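Local coordinates for protein OBCA, Oxalate Biosynthetic Component A (Burkholderia glumae, PDB 4NNB) that belongs to a TIM-barrel enzyme family and binds a magnesium ion and an oxaloacetate ion, at residues A333-F338 / R363-R368; V373-V378 / E435-S440. All coordinates share one frame; numbering follows the deposited sequence.

Contact 1 of 2, residues A333-F338 / R363-R368; sequences AQFDHF and RDRLLR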
# COMPACT_ATOMS: atom_id res chain seq x y z
N ALA A 333 -6.18 26.24 10.48
CA ALA A 333 -6.29 26.62 9.08
C ALA A 333 -6.97 25.53 8.23
O ALA A 333 -7.83 25.84 7.39
CB ALA A 333 -4.90 26.95 8.52
N GLN A 334 -6.57 24.27 8.42
CA GLN A 334 -7.24 23.15 7.73
C GLN A 334 -8.74 23.15 7.97
O GLN A 334 -9.52 23.17 7.01
CB GLN A 334 -6.66 21.79 8.17
CG GLN A 334 -5.23 21.54 7.71
CD GLN A 334 -5.06 21.52 6.18
OE1 GLN A 334 -4.87 22.56 5.56
NE2 GLN A 334 -5.09 20.32 5.59
N PHE A 335 -9.14 23.10 9.23
CA PHE A 335 -10.56 23.04 9.56
C PHE A 335 -11.32 24.21 8.96
O PHE A 335 -12.40 24.02 8.39
CB PHE A 335 -10.79 22.98 11.08
CG PHE A 335 -10.72 21.59 11.66
CD1 PHE A 335 -11.75 20.69 11.48
CD2 PHE A 335 -9.62 21.20 12.43
CE1 PHE A 335 -11.70 19.41 12.02
CE2 PHE A 335 -9.56 19.92 12.99
CZ PHE A 335 -10.60 19.02 12.78
N ASP A 336 -10.77 25.42 9.07
CA ASP A 336 -11.38 26.62 8.47
C ASP A 336 -11.61 26.38 6.99
O ASP A 336 -12.66 26.71 6.44
CB ASP A 336 -10.46 27.83 8.61
CG ASP A 336 -10.72 28.63 9.88
OD1 ASP A 336 -11.59 28.20 10.67
OD2 ASP A 336 -10.04 29.67 10.08
N HIS A 337 -10.62 25.80 6.33
CA HIS A 337 -10.71 25.57 4.90
C HIS A 337 -11.72 24.48 4.51
O HIS A 337 -12.55 24.69 3.62
CB HIS A 337 -9.34 25.26 4.33
CG HIS A 337 -9.35 25.04 2.86
ND1 HIS A 337 -9.06 26.04 1.96
CD2 HIS A 337 -9.63 23.94 2.12
CE1 HIS A 337 -9.15 25.57 0.73
NE2 HIS A 337 -9.50 24.30 0.80
N PHE A 338 -11.64 23.33 5.17
CA PHE A 338 -12.58 22.24 4.90
C PHE A 338 -14.01 22.77 5.06
O PHE A 338 -14.87 22.55 4.19
CB PHE A 338 -12.38 21.07 5.87
CG PHE A 338 -11.18 20.17 5.57
CD1 PHE A 338 -9.91 20.70 5.39
CD2 PHE A 338 -11.33 18.79 5.55
CE1 PHE A 338 -8.81 19.87 5.17
CE2 PHE A 338 -10.24 17.95 5.32
CZ PHE A 338 -8.97 18.50 5.13
N ARG A 363 -13.28 18.71 18.95
CA ARG A 363 -14.61 18.10 18.79
C ARG A 363 -15.60 19.04 18.13
O ARG A 363 -16.31 18.64 17.19
CB ARG A 363 -15.14 17.59 20.14
CG ARG A 363 -16.58 17.11 20.09
CD ARG A 363 -16.98 16.45 21.41
NE ARG A 363 -18.29 15.80 21.32
CZ ARG A 363 -19.44 16.42 21.55
NH1 ARG A 363 -19.47 17.71 21.87
NH2 ARG A 363 -20.58 15.74 21.44
N ASP A 364 -15.67 20.28 18.59
CA ASP A 364 -16.62 21.22 18.01
C ASP A 364 -16.31 21.53 16.55
O ASP A 364 -17.23 21.70 15.74
CB ASP A 364 -16.69 22.53 18.82
CG ASP A 364 -17.45 22.37 20.13
OD1 ASP A 364 -18.02 21.29 20.39
OD2 ASP A 364 -17.48 23.35 20.91
N ARG A 365 -15.03 21.60 16.20
CA ARG A 365 -14.62 21.85 14.81
C ARG A 365 -15.03 20.68 13.91
O ARG A 365 -15.47 20.89 12.78
CB ARG A 365 -13.10 22.10 14.70
CG ARG A 365 -12.68 23.57 14.96
CD ARG A 365 -11.17 23.68 15.06
NE ARG A 365 -10.67 25.07 15.07
CZ ARG A 365 -10.55 25.81 16.17
NH1 ARG A 365 -10.91 25.33 17.36
NH2 ARG A 365 -10.08 27.04 16.09
N LEU A 366 -14.89 19.46 14.42
CA LEU A 366 -15.31 18.27 13.68
C LEU A 366 -16.82 18.24 13.50
O LEU A 366 -17.33 17.78 12.47
CB LEU A 366 -14.82 17.00 14.38
CG LEU A 366 -13.35 16.68 14.13
CD1 LEU A 366 -12.84 15.70 15.16
CD2 LEU A 366 -13.15 16.14 12.72
N LEU A 367 -17.55 18.74 14.49
CA LEU A 367 -19.00 18.78 14.36
C LEU A 367 -19.38 19.80 13.30
O LEU A 367 -20.28 19.56 12.49
CB LEU A 367 -19.68 19.12 15.69
CG LEU A 367 -19.60 18.04 16.77
CD1 LEU A 367 -20.32 18.52 18.03
CD2 LEU A 367 -20.19 16.74 16.27
N ARG A 368 -18.67 20.91 13.29
CA ARG A 368 -18.90 21.97 12.32
C ARG A 368 -18.68 21.56 10.86
O ARG A 368 -19.30 22.13 9.96
CB ARG A 368 -18.01 23.18 12.64
CG ARG A 368 -18.81 24.44 12.88
CD ARG A 368 -18.25 25.24 14.03
NE ARG A 368 -16.96 25.85 13.74
CZ ARG A 368 -16.05 26.09 14.69
NH1 ARG A 368 -16.30 25.76 15.95
NH2 ARG A 368 -14.88 26.65 14.38
O HOH W 1 -10.80 26.12 12.69
O HOH W 2 -10.66 29.28 13.62
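Two helices of the outer layer of a TIM barrel meet here: helix 328-341, before barrel strand 344-349, and the short helix 363-368, after that strand and helix 352-359. Phe335 carries the contact, reaching from helix 328-341 to Arg365 and Leu366 on helix 363-368. The aliphatic part of Arg365 lies over one face of the ring. Its CB stands 3.9 Å from the centroid of the Phe335 ring and 16° off the ring normal, a CH-pi contact, while Arg365 CD comes 3.9 Å from Phe335 CD2. Leu366 takes the rim instead, its CD2 lying in the ring plane, 3.6 Å from Phe335 CE1. Flanked in this way on a face and at an edge, the ring would have little room to shift toward helix 363-368.

Arg365 is extended from CG to NE (chi2 171°, chi3 170°), which carries its guanidinium past the phenyl ring to the polar side of the interface. There its strongest partner is Asp332, one turn before Asp336, in a salt bridge through NH2. Asp336 is linked to Arg365 through water: water 1 accepts from Arg365 NE at 2.6 Å and lies 3.0 Å from Asp336 OD1. A second water offers a weaker route to NH2. Asp336 OD1 and Arg365 NE are themselves 5.5 Å apart, joined by water and not by a direct bond. On the barrel side, Phe335 also packs on Leu311 of strand 308-311, and Leu366 on Val347 of strand 344-349, seating both helices against neighbouring parallel strands.

Contact 2 of 2, residues V373-V378 / E435-S440; sequences VLFMLV and ERLRAS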
# COMPACT_ATOMS: atom_id res chain seq x y z
N VAL A 373 -19.52 12.38 11.39
CA VAL A 373 -18.07 12.60 11.44
C VAL A 373 -17.39 11.29 11.05
O VAL A 373 -17.81 10.21 11.49
CB VAL A 373 -17.64 13.05 12.84
CG1 VAL A 373 -16.13 13.35 12.87
CG2 VAL A 373 -18.46 14.30 13.27
N LEU A 374 -16.37 11.37 10.21
CA LEU A 374 -15.76 10.17 9.63
C LEU A 374 -14.41 9.86 10.25
O LEU A 374 -13.58 10.76 10.41
CB LEU A 374 -15.57 10.38 8.12
CG LEU A 374 -16.77 10.84 7.30
CD1 LEU A 374 -16.37 10.96 5.81
CD2 LEU A 374 -17.92 9.88 7.47
N PHE A 375 -14.18 8.59 10.57
CA PHE A 375 -12.92 8.15 11.17
C PHE A 375 -12.37 6.93 10.42
O PHE A 375 -13.13 6.07 9.96
CB PHE A 375 -13.11 7.78 12.65
CG PHE A 375 -13.59 8.93 13.51
CD1 PHE A 375 -12.67 9.74 14.18
CD2 PHE A 375 -14.94 9.21 13.62
CE1 PHE A 375 -13.11 10.82 14.95
CE2 PHE A 375 -15.39 10.29 14.41
CZ PHE A 375 -14.47 11.08 15.07
N MET A 376 -11.05 6.86 10.30
CA MET A 376 -10.38 5.67 9.77
C MET A 376 -9.38 5.19 10.81
O MET A 376 -8.47 5.93 11.18
CB MET A 376 -9.67 5.98 8.44
CG MET A 376 -8.85 4.82 7.86
SD MET A 376 -9.91 3.43 7.37
CE MET A 376 -10.83 4.21 6.06
N LEU A 377 -9.58 3.97 11.32
CA LEU A 377 -8.66 3.40 12.30
C LEU A 377 -7.43 2.83 11.57
O LEU A 377 -7.54 1.86 10.81
CB LEU A 377 -9.34 2.30 13.14
CG LEU A 377 -10.61 2.71 13.90
CD1 LEU A 377 -11.17 1.51 14.68
CD2 LEU A 377 -10.35 3.92 14.83
N VAL A 378 -6.27 3.45 11.78
CA VAL A 378 -5.03 2.95 11.19
C VAL A 378 -4.46 1.88 12.12
O VAL A 378 -3.46 2.08 12.81
CB VAL A 378 -4.01 4.09 10.93
CG1 VAL A 378 -2.85 3.58 10.06
CG2 VAL A 378 -4.71 5.27 10.25
N GLU A 435 -15.37 2.94 21.20
CA GLU A 435 -16.39 3.45 22.12
C GLU A 435 -16.16 4.91 22.50
O GLU A 435 -17.12 5.67 22.65
CB GLU A 435 -16.48 2.57 23.37
CG GLU A 435 -16.98 1.15 23.09
CD GLU A 435 -18.30 1.14 22.33
OE1 GLU A 435 -19.23 1.91 22.70
OE2 GLU A 435 -18.41 0.37 21.35
N ARG A 436 -14.90 5.31 22.66
CA ARG A 436 -14.61 6.72 22.93
C ARG A 436 -15.09 7.58 21.78
O ARG A 436 -15.70 8.62 21.98
CB ARG A 436 -13.12 6.96 23.17
CG ARG A 436 -12.62 6.50 24.54
CD ARG A 436 -11.17 6.93 24.73
NE ARG A 436 -11.04 8.38 24.87
CZ ARG A 436 -9.89 9.04 24.72
NH1 ARG A 436 -8.79 8.38 24.40
NH2 ARG A 436 -9.86 10.35 24.87
N LEU A 437 -14.83 7.12 20.56
CA LEU A 437 -15.26 7.87 19.38
C LEU A 437 -16.78 7.93 19.28
O LEU A 437 -17.35 8.99 18.99
CB LEU A 437 -14.61 7.29 18.10
CG LEU A 437 -13.08 7.36 17.98
CD1 LEU A 437 -12.56 6.62 16.74
CD2 LEU A 437 -12.59 8.80 17.98
N ARG A 438 -17.45 6.80 19.54
CA ARG A 438 -18.92 6.75 19.47
C ARG A 438 -19.57 7.62 20.55
O ARG A 438 -20.61 8.22 20.32
CB ARG A 438 -19.45 5.32 19.62
CG ARG A 438 -18.98 4.34 18.58
CD ARG A 438 -19.55 4.65 17.24
NE ARG A 438 -19.46 3.48 16.37
CZ ARG A 438 -19.71 3.50 15.07
NH1 ARG A 438 -20.04 4.65 14.48
NH2 ARG A 438 -19.61 2.38 14.36
N ALA A 439 -18.96 7.65 21.73
CA ALA A 439 -19.49 8.43 22.84
C ALA A 439 -19.40 9.92 22.51
O ALA A 439 -20.34 10.69 22.78
CB ALA A 439 -18.76 8.10 24.15
N SER A 440 -18.29 10.35 21.91
CA SER A 440 -18.10 11.77 21.64
C SER A 440 -18.83 12.19 20.39
O SER A 440 -19.22 13.35 20.25
CB SER A 440 -16.62 12.13 21.52
OG SER A 440 -15.97 11.96 22.76
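This is apolar strand-to-helix packing inside a right-handed beta-alpha-beta crossover of the TIM barrel. After barrel strand 373-378 a long connection, including helix 401-413, leads to helix 416-440, whose last turns cover the strand from outside before the chain returns as the adjacent parallel strand 444-449. Strand alternation sets up the contact: Phe375 and Leu377 direct their CB atoms toward the helix, whereas Met376 between them points away and touches Glu348, a residue of the oxaloacetate pocket. Leu437 is the one helix residue of the pair of segments that enters the groove between those two side chains, and all three are buried.

Both of its methyls meet the phenylalanine, and one also meets Leu377. Leu437 CD2 is the closer, 3.7 Å from Phe375 CE1; seen from the ring it stands off-centre, 30° from the normal and 4.1 Å from the centroid, in a CH-pi contact. The leucine has CG beside its backbone N (chi1 -63°), which sets CD2 against Phe375 and CD1 on toward Leu377. Around them, Phe441, just past the helix end, brings its ring against Phe375 with the planes at about 55°, and Ile446 of strand 444-449 touches both Leu377 and Leu437. The other methyl, Leu437 CD1, spans the two strand side chains, 4.0 Å from Leu377 CD2 and 4.0 Å from Phe375 CD1.

In the fold
Both contacts lie on the same side of the chain's centre, in neighbouring parts of the TIM barrel, their centres about 16 Å apart, and they run in series: contact 1 closes at helix 363-368 just before strand 373-378 opens contact 2. Contact 1 joins helix to helix within the outer layer, and contact 2 joins a strand to the helix covering it. The two also touch directly. Arg363 NE probably donates a hydrogen bond to Ser440 O at 2.8 Å, linking helix 363-368 to the end of helix 416-440, and Leu366 O packs on Val373 CG2. Consecutive strand-helix units are thus tied together outside the barrel that holds the oxaloacetate and magnesium ions.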